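Local coordinates for mandelate racemase/muconate lactonizing enzyme family protein (Azoarcus sp., PDB 2QDE) that belongs to the enolase superfamily, joining an alpha+beta N-terminal domain to a TIM-barrel-like domain that holds a barium ion in the model, at residues T66-I69 and C70-A74; E87-V90 and G91-I95; G276-K279 and A280-W283; L377-P380 and G381-A384; D113-G116 and K117-V121. One frame throughout, in Å; residues are numbered along the deposited sequence.

Contact 1 of 5, residues T66-I69 and C70-A74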
loop_
_atom_site.group_PDB
_atom_site.type_symbol
_atom_site.label_atom_id
_atom_site.label_comp_id
_atom_site.label_asym_id
_atom_site.label_seq_id
_atom_site.Cartn_x
_atom_site.Cartn_y
_atom_site.Cartn_z
ATOM N N THR A 66 13.887 7.958 -41.174
ATOM C CA THR A 66 14.832 8.626 -42.048
ATOM C C THR A 66 15.172 10.023 -41.556
ATOM O O THR A 66 16.340 10.410 -41.532
ATOM C CB THR A 66 14.298 8.703 -43.494
ATOM O OG1 THR A 66 14.156 7.375 -44.019
ATOM C CG2 THR A 66 15.262 9.494 -44.379
ATOM N N SER A 67 14.162 10.779 -41.147
ATOM C CA SER A 67 14.411 12.128 -40.675
ATOM C C SER A 67 15.153 12.152 -39.344
ATOM O O SER A 67 16.138 12.875 -39.191
ATOM C CB SER A 67 13.104 12.902 -40.544
ATOM O OG SER A 67 13.371 14.228 -40.132
ATOM N N MET A 68 14.699 11.363 -38.375
ATOM C CA MET A 68 15.374 11.382 -37.087
ATOM C C MET A 68 16.835 10.971 -37.222
ATOM O O MET A 68 17.710 11.588 -36.624
ATOM C CB MET A 68 14.666 10.480 -36.071
ATOM C CG MET A 68 15.159 10.696 -34.636
ATOM S SD MET A 68 15.046 12.425 -34.097
ATOM C CE MET A 68 13.326 12.663 -34.104
ATOM N N ILE A 69 17.106 9.946 -38.018
ATOM C CA ILE A 69 18.481 9.494 -38.197
ATOM C C ILE A 69 19.324 10.505 -38.983
ATOM O O ILE A 69 20.435 10.839 -38.580
ATOM C CB ILE A 69 18.536 8.131 -38.929
ATOM C CG1 ILE A 69 17.962 7.030 -38.033
ATOM C CG2 ILE A 69 19.976 7.793 -39.309
ATOM C CD1 ILE A 69 18.024 5.645 -38.644
ATOM N N CYS A 70 18.789 10.993 -40.094
ATOM C CA CYS A 70 19.528 11.933 -40.930
ATOM C C CYS A 70 19.578 13.382 -40.465
ATOM O O CYS A 70 20.636 14.014 -40.526
ATOM C CB CYS A 70 18.994 11.863 -42.357
ATOM S SG CYS A 70 19.333 10.268 -43.132
ATOM N N ASP A 71 18.456 13.908 -39.991
ATOM C CA ASP A 71 18.404 15.297 -39.544
ATOM C C ASP A 71 18.876 15.531 -38.118
ATOM O O ASP A 71 19.179 16.665 -37.746
ATOM C CB ASP A 71 16.980 15.849 -39.684
ATOM C CG ASP A 71 16.544 15.990 -41.131
ATOM O OD1 ASP A 71 17.296 16.603 -41.916
ATOM O OD2 ASP A 71 15.452 15.501 -41.483
ATOM N N PHE A 72 18.940 14.467 -37.321
ATOM C CA PHE A 72 19.348 14.593 -35.929
ATOM C C PHE A 72 20.487 13.684 -35.480
ATOM O O PHE A 72 21.569 14.168 -35.143
ATOM C CB PHE A 72 18.134 14.375 -35.025
ATOM C CG PHE A 72 17.109 15.462 -35.135
ATOM C CD1 PHE A 72 17.215 16.614 -34.358
ATOM C CD2 PHE A 72 16.066 15.361 -36.052
ATOM C CE1 PHE A 72 16.294 17.654 -34.492
ATOM C CE2 PHE A 72 15.140 16.395 -36.194
ATOM C CZ PHE A 72 15.254 17.542 -35.412
ATOM N N PHE A 73 20.253 12.377 -35.463
ATOM C CA PHE A 73 21.298 11.468 -35.015
ATOM C C PHE A 73 22.606 11.642 -35.789
ATOM O O PHE A 73 23.678 11.718 -35.184
ATOM C CB PHE A 73 20.828 10.010 -35.105
ATOM C CG PHE A 73 19.671 9.680 -34.187
ATOM C CD1 PHE A 73 19.471 10.394 -33.000
ATOM C CD2 PHE A 73 18.793 8.638 -34.501
ATOM C CE1 PHE A 73 18.410 10.076 -32.135
ATOM C CE2 PHE A 73 17.730 8.312 -33.639
ATOM C CZ PHE A 73 17.544 9.037 -32.456
ATOM N N ALA A 74 22.508 11.715 -37.116
ATOM C CA ALA A 74 23.682 11.856 -37.980
ATOM C C ALA A 74 24.583 13.053 -37.668
ATOM O O ALA A 74 25.763 12.878 -37.375
ATOM C CB ALA A 74 23.249 11.890 -39.460
#

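Contact 2 of 5, residues E87-V90 and G91-I95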
loop_
_atom_site.group_PDB
_atom_site.type_symbol
_atom_site.label_atom_id
_atom_site.label_comp_id
_atom_site.label_asym_id
_atom_site.label_seq_id
_atom_site.Cartn_x
_atom_site.Cartn_y
_atom_site.Cartn_z
ATOM N N GLU A 87 27.764 2.584 -25.799
ATOM C CA GLU A 87 27.104 3.091 -24.589
ATOM C C GLU A 87 26.913 4.607 -24.732
ATOM O O GLU A 87 25.830 5.140 -24.487
ATOM C CB GLU A 87 27.954 2.830 -23.333
ATOM C CG GLU A 87 27.928 1.408 -22.765
ATOM C CD GLU A 87 26.824 1.180 -21.731
ATOM O OE1 GLU A 87 26.362 2.158 -21.094
ATOM O OE2 GLU A 87 26.432 0.009 -21.539
ATOM N N LYS A 88 27.981 5.293 -25.129
ATOM C CA LYS A 88 27.949 6.741 -25.287
ATOM C C LYS A 88 26.894 7.197 -26.294
ATOM O O LYS A 88 26.064 8.054 -25.986
ATOM C CB LYS A 88 29.330 7.251 -25.717
ATOM C CG LYS A 88 29.447 8.770 -25.762
ATOM C CD LYS A 88 30.736 9.203 -26.453
ATOM C CE LYS A 88 30.782 10.714 -26.629
ATOM N NZ LYS A 88 31.897 11.130 -27.530
ATOM N N ILE A 89 26.923 6.621 -27.493
ATOM C CA ILE A 89 25.973 6.985 -28.545
ATOM C C ILE A 89 24.516 6.682 -28.186
ATOM O O ILE A 89 23.628 7.504 -28.423
ATOM C CB ILE A 89 26.339 6.279 -29.873
ATOM C CG1 ILE A 89 27.709 6.772 -30.345
ATOM C CG2 ILE A 89 25.276 6.560 -30.932
ATOM C CD1 ILE A 89 28.298 5.969 -31.491
ATOM N N VAL A 90 24.267 5.504 -27.624
ATOM C CA VAL A 90 22.911 5.134 -27.229
ATOM C C VAL A 90 22.409 6.139 -26.199
ATOM O O VAL A 90 21.243 6.524 -26.211
ATOM C CB VAL A 90 22.874 3.706 -26.623
ATOM C CG1 VAL A 90 21.488 3.401 -26.050
ATOM C CG2 VAL A 90 23.232 2.691 -27.690
ATOM N N GLY A 91 23.305 6.567 -25.315
ATOM C CA GLY A 91 22.935 7.535 -24.298
ATOM C C GLY A 91 22.615 8.890 -24.900
ATOM O O GLY A 91 21.606 9.512 -24.560
ATOM N N ARG A 92 23.466 9.360 -25.804
ATOM C CA ARG A 92 23.217 10.653 -26.431
ATOM C C ARG A 92 21.925 10.633 -27.252
ATOM O O ARG A 92 21.182 11.610 -27.251
ATOM C CB ARG A 92 24.405 11.067 -27.305
ATOM C CG ARG A 92 25.684 11.326 -26.515
ATOM C CD ARG A 92 26.751 11.951 -27.396
ATOM N NE ARG A 92 26.421 13.331 -27.753
ATOM C CZ ARG A 92 27.020 14.018 -28.726
ATOM N NH1 ARG A 92 27.976 13.453 -29.449
ATOM N NH2 ARG A 92 26.674 15.276 -28.963
ATOM N N MET A 93 21.647 9.531 -27.943
ATOM C CA MET A 93 20.414 9.451 -28.724
ATOM C C MET A 93 19.186 9.583 -27.806
ATOM O O MET A 93 18.206 10.242 -28.165
ATOM C CB MET A 93 20.339 8.135 -29.521
ATOM C CG MET A 93 21.299 8.040 -30.717
ATOM S SD MET A 93 20.884 6.740 -31.945
ATOM C CE MET A 93 21.279 5.272 -31.007
ATOM N N ASP A 94 19.248 8.965 -26.624
ATOM C CA ASP A 94 18.141 9.024 -25.668
ATOM C C ASP A 94 17.938 10.414 -25.058
ATOM O O ASP A 94 16.811 10.814 -24.761
ATOM C CB ASP A 94 18.336 8.000 -24.546
ATOM C CG ASP A 94 17.923 6.590 -24.956
ATOM O OD1 ASP A 94 17.101 6.450 -25.895
ATOM O OD2 ASP A 94 18.409 5.623 -24.325
ATOM N N ILE A 95 19.020 11.154 -24.860
ATOM C CA ILE A 95 18.893 12.494 -24.306
ATOM C C ILE A 95 18.372 13.422 -25.401
ATOM O O ILE A 95 17.553 14.310 -25.152
ATOM C CB ILE A 95 20.246 13.027 -23.807
ATOM C CG1 ILE A 95 20.749 12.162 -22.646
ATOM C CG2 ILE A 95 20.107 14.484 -23.359
ATOM C CD1 ILE A 95 19.869 12.216 -21.420
HETATM O O HOH W 1 19.385 5.162 -27.706
#

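Contact 3 of 5, residues G276-K279 and A280-W283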
loop_
_atom_site.group_PDB
_atom_site.type_symbol
_atom_site.label_atom_id
_atom_site.label_comp_id
_atom_site.label_asym_id
_atom_site.label_seq_id
_atom_site.Cartn_x
_atom_site.Cartn_y
_atom_site.Cartn_z
ATOM N N GLY A 276 17.054 -1.181 -29.439
ATOM C CA GLY A 276 18.391 -1.584 -29.840
ATOM C C GLY A 276 18.898 -2.750 -29.011
ATOM O O GLY A 276 18.289 -3.110 -28.007
ATOM N N LEU A 277 20.018 -3.337 -29.420
ATOM C CA LEU A 277 20.584 -4.470 -28.700
ATOM C C LEU A 277 21.030 -4.127 -27.282
ATOM O O LEU A 277 20.784 -4.901 -26.359
ATOM C CB LEU A 277 21.746 -5.075 -29.497
ATOM C CG LEU A 277 21.369 -5.666 -30.865
ATOM C CD1 LEU A 277 22.641 -6.039 -31.637
ATOM C CD2 LEU A 277 20.465 -6.888 -30.676
ATOM N N LEU A 278 21.683 -2.982 -27.103
ATOM C CA LEU A 278 22.121 -2.584 -25.772
ATOM C C LEU A 278 20.898 -2.351 -24.887
ATOM O O LEU A 278 20.832 -2.862 -23.775
ATOM C CB LEU A 278 22.980 -1.317 -25.830
ATOM C CG LEU A 278 23.399 -0.719 -24.483
ATOM C CD1 LEU A 278 24.046 -1.785 -23.596
ATOM C CD2 LEU A 278 24.353 0.438 -24.721
ATOM N N LYS A 279 19.934 -1.582 -25.388
ATOM C CA LYS A 279 18.707 -1.314 -24.644
ATOM C C LYS A 279 17.999 -2.634 -24.320
ATOM O O LYS A 279 17.399 -2.785 -23.249
ATOM C CB LYS A 279 17.775 -0.399 -25.454
ATOM C CG LYS A 279 18.246 1.053 -25.564
ATOM C CD LYS A 279 18.103 1.809 -24.246
ATOM C CE LYS A 279 16.634 2.188 -23.952
ATOM N NZ LYS A 279 16.260 1.966 -22.498
ATOM N N ALA A 280 18.074 -3.587 -25.246
ATOM C CA ALA A 280 17.459 -4.892 -25.044
ATOM C C ALA A 280 18.137 -5.629 -23.885
ATOM O O ALA A 280 17.471 -6.286 -23.094
ATOM C CB ALA A 280 17.543 -5.724 -26.316
ATOM N N GLN A 281 19.460 -5.525 -23.784
ATOM C CA GLN A 281 20.175 -6.194 -22.696
ATOM C C GLN A 281 19.718 -5.642 -21.346
ATOM O O GLN A 281 19.568 -6.387 -20.379
ATOM C CB GLN A 281 21.689 -6.008 -22.849
ATOM C CG GLN A 281 22.284 -6.684 -24.080
ATOM C CD GLN A 281 23.784 -6.496 -24.167
ATOM O OE1 GLN A 281 24.561 -7.437 -23.958
ATOM N NE2 GLN A 281 24.201 -5.274 -24.461
ATOM N N ARG A 282 19.501 -4.332 -21.286
ATOM C CA ARG A 282 19.041 -3.705 -20.050
ATOM C C ARG A 282 17.622 -4.207 -19.751
ATOM O O ARG A 282 17.298 -4.558 -18.623
ATOM C CB ARG A 282 19.059 -2.180 -20.201
ATOM C CG ARG A 282 20.461 -1.609 -20.438
ATOM C CD ARG A 282 20.435 -0.103 -20.652
ATOM N NE ARG A 282 21.779 0.438 -20.850
ATOM C CZ ARG A 282 22.041 1.661 -21.307
ATOM N NH1 ARG A 282 21.052 2.489 -21.621
ATOM N NH2 ARG A 282 23.299 2.054 -21.459
ATOM N N TRP A 283 16.800 -4.241 -20.792
ATOM C CA TRP A 283 15.415 -4.703 -20.726
ATOM C C TRP A 283 15.385 -6.125 -20.145
ATOM O O TRP A 283 14.580 -6.442 -19.265
ATOM C CB TRP A 283 14.849 -4.714 -22.147
ATOM C CG TRP A 283 13.352 -4.780 -22.299
ATOM C CD1 TRP A 283 12.528 -3.752 -22.650
ATOM C CD2 TRP A 283 12.529 -5.953 -22.254
ATOM N NE1 TRP A 283 11.250 -4.210 -22.845
ATOM C CE2 TRP A 283 11.220 -5.558 -22.608
ATOM C CE3 TRP A 283 12.774 -7.301 -21.957
ATOM C CZ2 TRP A 283 10.151 -6.467 -22.677
ATOM C CZ3 TRP A 283 11.711 -8.206 -22.026
ATOM C CH2 TRP A 283 10.419 -7.783 -22.383
HETATM O O HOH W 2 18.476 2.821 -20.798
#

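Contact 4 of 5, residues L377-P380 and G381-A384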
loop_
_atom_site.group_PDB
_atom_site.type_symbol
_atom_site.label_atom_id
_atom_site.label_comp_id
_atom_site.label_asym_id
_atom_site.label_seq_id
_atom_site.Cartn_x
_atom_site.Cartn_y
_atom_site.Cartn_z
ATOM N N LEU A 377 14.283 -2.923 -54.772
ATOM C CA LEU A 377 13.215 -2.813 -53.777
ATOM C C LEU A 377 12.986 -1.419 -53.195
ATOM O O LEU A 377 12.115 -1.246 -52.346
ATOM C CB LEU A 377 13.447 -3.806 -52.629
ATOM C CG LEU A 377 13.463 -5.309 -52.964
ATOM C CD1 LEU A 377 13.539 -6.108 -51.669
ATOM C CD2 LEU A 377 12.217 -5.712 -53.735
ATOM N N VAL A 378 13.754 -0.427 -53.639
ATOM C CA VAL A 378 13.567 0.928 -53.131
ATOM C C VAL A 378 12.108 1.345 -53.343
ATOM O O VAL A 378 11.547 1.154 -54.418
ATOM C CB VAL A 378 14.517 1.922 -53.836
ATOM C CG1 VAL A 378 14.280 3.348 -53.326
ATOM C CG2 VAL A 378 15.959 1.505 -53.585
ATOM N N THR A 379 11.497 1.891 -52.296
ATOM C CA THR A 379 10.103 2.317 -52.327
ATOM C C THR A 379 9.809 3.301 -53.463
ATOM O O THR A 379 10.476 4.327 -53.599
ATOM C CB THR A 379 9.710 2.978 -50.978
ATOM O OG1 THR A 379 10.003 2.080 -49.898
ATOM C CG2 THR A 379 8.226 3.320 -50.961
ATOM N N PRO A 380 8.800 2.992 -54.298
ATOM C CA PRO A 380 8.434 3.869 -55.419
ATOM C C PRO A 380 8.166 5.298 -54.958
ATOM O O PRO A 380 7.474 5.510 -53.960
ATOM C CB PRO A 380 7.174 3.207 -55.980
ATOM C CG PRO A 380 7.411 1.745 -55.704
ATOM C CD PRO A 380 7.974 1.769 -54.294
ATOM N N GLY A 381 8.718 6.269 -55.680
ATOM C CA GLY A 381 8.521 7.667 -55.334
ATOM C C GLY A 381 9.473 8.168 -54.263
ATOM O O GLY A 381 9.465 9.349 -53.913
ATOM N N LYS A 382 10.301 7.268 -53.746
ATOM C CA LYS A 382 11.257 7.622 -52.705
ATOM C C LYS A 382 12.696 7.343 -53.115
ATOM O O LYS A 382 12.963 6.556 -54.023
ATOM C CB LYS A 382 10.934 6.869 -51.410
ATOM C CG LYS A 382 9.634 7.319 -50.761
ATOM C CD LYS A 382 9.472 6.802 -49.328
ATOM C CE LYS A 382 8.289 7.495 -48.650
ATOM N NZ LYS A 382 7.944 6.919 -47.312
ATOM N N ALA A 383 13.623 8.000 -52.433
ATOM C CA ALA A 383 15.032 7.837 -52.724
ATOM C C ALA A 383 15.821 7.711 -51.431
ATOM O O ALA A 383 15.363 8.131 -50.369
ATOM C CB ALA A 383 15.535 9.030 -53.532
ATOM N N ALA A 384 17.003 7.117 -51.527
ATOM C CA ALA A 384 17.861 6.956 -50.369
ATOM C C ALA A 384 18.348 8.336 -49.967
ATOM O O ALA A 384 18.472 9.224 -50.810
ATOM C CB ALA A 384 19.051 6.069 -50.716
#

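Contact 5 of 5, residues D113-G116 and K117-V121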
loop_
_atom_site.group_PDB
_atom_site.type_symbol
_atom_site.label_atom_id
_atom_site.label_comp_id
_atom_site.label_asym_id
_atom_site.label_seq_id
_atom_site.Cartn_x
_atom_site.Cartn_y
_atom_site.Cartn_z
ATOM N N ASP A 113 27.196 -4.083 -35.852
ATOM C CA ASP A 113 27.687 -4.737 -37.061
ATOM C C ASP A 113 29.067 -4.181 -37.406
ATOM O O ASP A 113 30.010 -4.936 -37.644
ATOM C CB ASP A 113 26.725 -4.499 -38.225
ATOM C CG ASP A 113 27.199 -5.146 -39.509
ATOM O OD1 ASP A 113 27.422 -6.374 -39.511
ATOM O OD2 ASP A 113 27.343 -4.424 -40.521
ATOM N N LEU A 114 29.179 -2.858 -37.409
ATOM C CA LEU A 114 30.432 -2.191 -37.724
ATOM C C LEU A 114 31.540 -2.510 -36.720
ATOM O O LEU A 114 32.694 -2.691 -37.102
ATOM C CB LEU A 114 30.204 -0.683 -37.807
ATOM C CG LEU A 114 31.375 0.214 -38.218
ATOM C CD1 LEU A 114 32.045 -0.325 -39.476
ATOM C CD2 LEU A 114 30.845 1.627 -38.447
ATOM N N VAL A 115 31.192 -2.589 -35.438
ATOM C CA VAL A 115 32.189 -2.900 -34.413
ATOM C C VAL A 115 32.651 -4.338 -34.591
ATOM O O VAL A 115 33.849 -4.629 -34.529
ATOM C CB VAL A 115 31.615 -2.690 -32.990
ATOM C CG1 VAL A 115 32.593 -3.192 -31.938
ATOM C CG2 VAL A 115 31.346 -1.212 -32.766
ATOM N N GLY A 116 31.698 -5.232 -34.837
ATOM C CA GLY A 116 32.028 -6.630 -35.040
ATOM C C GLY A 116 32.943 -6.809 -36.240
ATOM O O GLY A 116 33.887 -7.599 -36.194
ATOM N N LYS A 117 32.664 -6.080 -37.321
ATOM C CA LYS A 117 33.489 -6.162 -38.521
ATOM C C LYS A 117 34.882 -5.637 -38.199
ATOM O O LYS A 117 35.888 -6.226 -38.604
ATOM C CB LYS A 117 32.862 -5.357 -39.666
ATOM C CG LYS A 117 31.645 -6.033 -40.289
ATOM C CD LYS A 117 30.955 -5.142 -41.318
ATOM C CE LYS A 117 29.834 -5.893 -42.034
ATOM N NZ LYS A 117 29.034 -5.008 -42.922
ATOM N N ARG A 118 34.942 -4.541 -37.453
ATOM C CA ARG A 118 36.223 -3.964 -37.068
ATOM C C ARG A 118 37.055 -4.919 -36.212
ATOM O O ARG A 118 38.265 -5.032 -36.408
ATOM C CB ARG A 118 36.022 -2.664 -36.294
ATOM C CG ARG A 118 37.317 -1.916 -36.013
ATOM C CD ARG A 118 38.028 -1.609 -37.326
ATOM N NE ARG A 118 38.883 -0.430 -37.246
ATOM C CZ ARG A 118 40.132 -0.435 -36.791
ATOM N NH1 ARG A 118 40.683 -1.570 -36.369
ATOM N NH2 ARG A 118 40.833 0.693 -36.774
ATOM N N PHE A 119 36.412 -5.594 -35.258
ATOM C CA PHE A 119 37.121 -6.526 -34.386
ATOM C C PHE A 119 37.267 -7.914 -35.004
ATOM O O PHE A 119 38.046 -8.730 -34.518
ATOM C CB PHE A 119 36.408 -6.665 -33.032
ATOM C CG PHE A 119 36.362 -5.396 -32.220
ATOM C CD1 PHE A 119 37.124 -4.281 -32.570
ATOM C CD2 PHE A 119 35.557 -5.323 -31.085
ATOM C CE1 PHE A 119 37.085 -3.111 -31.798
ATOM C CE2 PHE A 119 35.513 -4.156 -30.306
ATOM C CZ PHE A 119 36.274 -3.052 -30.664
ATOM N N GLY A 120 36.509 -8.183 -36.063
ATOM C CA GLY A 120 36.574 -9.482 -36.714
ATOM C C GLY A 120 35.825 -10.574 -35.971
ATOM O O GLY A 120 36.189 -11.756 -36.037
ATOM N N VAL A 121 34.766 -10.189 -35.266
ATOM C CA VAL A 121 33.982 -11.152 -34.506
ATOM C C VAL A 121 32.485 -10.971 -34.738
ATOM O O VAL A 121 32.029 -9.878 -35.075
ATOM C CB VAL A 121 34.247 -11.003 -32.991
ATOM C CG1 VAL A 121 35.740 -11.114 -32.706
ATOM C CG2 VAL A 121 33.718 -9.653 -32.507
#

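Contact 1 of 5, residues T66-I69 and C70-A74
M68 shows how one flexible side chain can serve two aromatic rings of the following turn, F72 and F73. Its CB points away from that turn, yet with CG anti to the backbone N (chi1 -168°) and further bends at chi2 and chi3, the chain curls back. CG then lies over one face of the F73 ring, toward the rim, in a CH-pi contact 3.6 Å from F73 CZ. SD comes next, 3.7 Å from F72 CD2, in a Met-aromatic contact that meets the F72 ring obliquely; the same sulfur stands more distantly above F73. The side chain also packs on T97 and N100 and on T61 of a second subunit. The backbone widens here into a pi-type turn: F73 N donates to M68 O (2.9 Å) and A74 N to I69 O (2.7 Å), while F72 N adds a weak bond to M68 O. One turn back, S67 OG donates to the anti lone pair of D71 OD2 (2.8 Å). D71 OD1 forms a salt bridge with R385, and S67 OG has a weak bond to that T61. Within helix 62-78, I69 and C70 face strand 5-15, C70 also touches strand 385-387, and F73 packs on helix 101-119.

Contact 2 of 5, residues E87-V90 and G91-I95
V90 O is gripped by two donors, one from the helix and one from solvent. D94 N approaches one turn on at 3.2 Å, tilted from the carbonyl plane, and a water donates at 2.7 Å from V90 O. The same water gives a weak second bond to D94 OD1, so it links the backbone carbonyl to the carboxylate four residues later. D94 CG is anti to its own carbonyl carbon (chi1 -80°), which lays the acid beside V90, the two side chains pointing the same way. D94 OD1 also takes a salt bridge from K104, and its bond to the water is the weak one. The frame is a regular alpha helix, 86-96, in the N-terminal domain of the enolase superfamily; G91, R92 and M93 donate in turn to the carbonyls of E87, K88 and I89. On another side of the helix M93 leans on I89: M93 CG lies 3.3 Å from I89 O, and a bend at chi3 (-71°) turns CE back until it is 4.2 Å from I89 CG2. M93 also meets F73 of helix 62-78 and V107 of helix 101-119. K88 and R92 send their chains outward, with K88 CE 4.3 Å from R92 CD, the methylene stems nearer than the charges. K88 NZ forms its salt bridge with E81, which probably offsets the like charge of R92, whose NH1 is 4.9 Å from K88 NZ.

Contact 3 of 5, residues G276-K279 and A280-W283
The guanidinium of R282 is the flat group of this helix start, and L278 lies against one of its faces, with CG above the plane toward the rim. L278 CD2 reaches 3.8 Å from R282 NH2. K279 approaches obliquely, its CD 4.0 Å from R282 NH1. The arginine gets there because its chain is extended from CG to NE (chi3 179°). L278 also meets Q281, three residues on: L278 CD1 is 3.6 Å from Q281 NE2, the two side chains crossing at about a right angle. G276 occupies the N-cap position of helix 277-290, and its O accepts A280 N at 2.8 Å. Just after it, L277 N and L278 N donate to the two oxygens of D108, from helix 101-119, tying the helix start to the N-terminal domain. W283 turns another way, its NE1 donating to A249 O. A water accepts from both K279 NZ (2.9 Å) and R282 NH1 (2.7 Å), joining two cations whose charged atoms do not touch. R282 NH2 has a salt bridge to E87, while R288 of a third subunit brings a like charge close to NH1. The carboxylate of E87 and the bridging water probably ease this concentration of positive charge.

Contact 4 of 5, residues L377-P380 and G381-A384
T379 and K382 close the bend with a single backbone hydrogen bond, K382 N to T379 O at 2.9 Å, with an N-H...O angle of 146°. Their side chains lie alongside each other and point the same way: T379 CG2 touches K382 CD at 4.0 Å, and K382 CB sits 3.4 Å from T379 O. The methyl faces the lysine stem because CG2 is anti to the backbone N of T379, while OG1 occupies the place beside that N (chi1 -55°). From the preceding residue, V378 CG1 comes toward K382 O, 3.5 Å away. The bend is a type II beta turn, T379 to K382, with P380 and G381 at its two corners; G381 takes a positive phi of 84°, the value such a turn asks of its third residue. The turn lies in the link between helix 371-377 and strand 385-387, the strand that pairs with strand 5-15 at the edge of the antiparallel sheet. Farther out, the polar ends are fixed by other parts of the chain. T379 OG1 is hydrogen-bonded to S14 OG and Q62 NE2, while K382 NZ donates to Q62 OE1 and makes a salt bridge with D63. The amide of Q62, at the start of helix 62-78, thus spans the two side chains, using its nitrogen for one and its oxygen for the other. Backbone bonds between L377 and S14 and between T379 and P12 tie the incoming arm to strand 5-15, and V378 packs on I11. P380, G381 and K382, toward the outside, touch a crystal neighbour.

Contact 5 of 5, residues D113-G116 and K117-V121
V115 and F119 lie side by side, pointing the same way, just where helix 101-119 is brought to an end by a Schellman motif. V115 CG1 rides over one face of the F119 ring, 3.5 Å from F119 CE2, in a CH-pi contact. That branch is anti to the backbone N of V115 (chi1 172°), a placing that directs it at the ring. L126 of helix 123-126 packs on both side chains, and F119 also meets V121 of a third subunit, V121 here returning the contact to F119 of that chain. D113 and K117 are set differently: their side chains cross obliquely, the lysine chain extended and the aspartate turned to meet its end. K117 NZ reaches D113 OD2 at 3.0 Å in a salt bridge, coming to the syn side and 17° out of the carboxylate plane. Each group has further bonds: D113 OD2 accepts I47 N, D113 OD1 accepts L365 N, and K117 NZ donates to V45 O. The pair therefore ties the helix to strand 45-49 and to the chain around L365. R118 instead sends its guanidinium to E42. At the helix end, G120 is the C-prime residue with positive phi, turning the chain away from the helical path. G120 N bonds only weakly to K117 O, and also weakly to G116 O, whereas V121 N makes the sounder link to G116 O at 2.9 Å, with an N-H...O angle of 151°.

In the fold
Along the chain the order is contact 1, contact 2, contact 5, contact 3, contact 4. The first three occupy three successive helices of the N-terminal domain, 62-78, 86-96 and 101-119. Contacts 1 and 2, with centres 14 Å apart, touch through F73 and M93. Contact 3, on a barrel-domain helix, lies 12 Å from contact 2 between centres and meets it through the E87-R282 salt bridge and the packing of L278 on V90, a seam between the two domains. Contact 4 is peripheral, about 30 Å from contact 3 between centres, and returns the chain to the N-terminal sheet. Contacts 2, 3 and 5 reach a third subunit and contact 1 a second, so the helices serve fold and assembly.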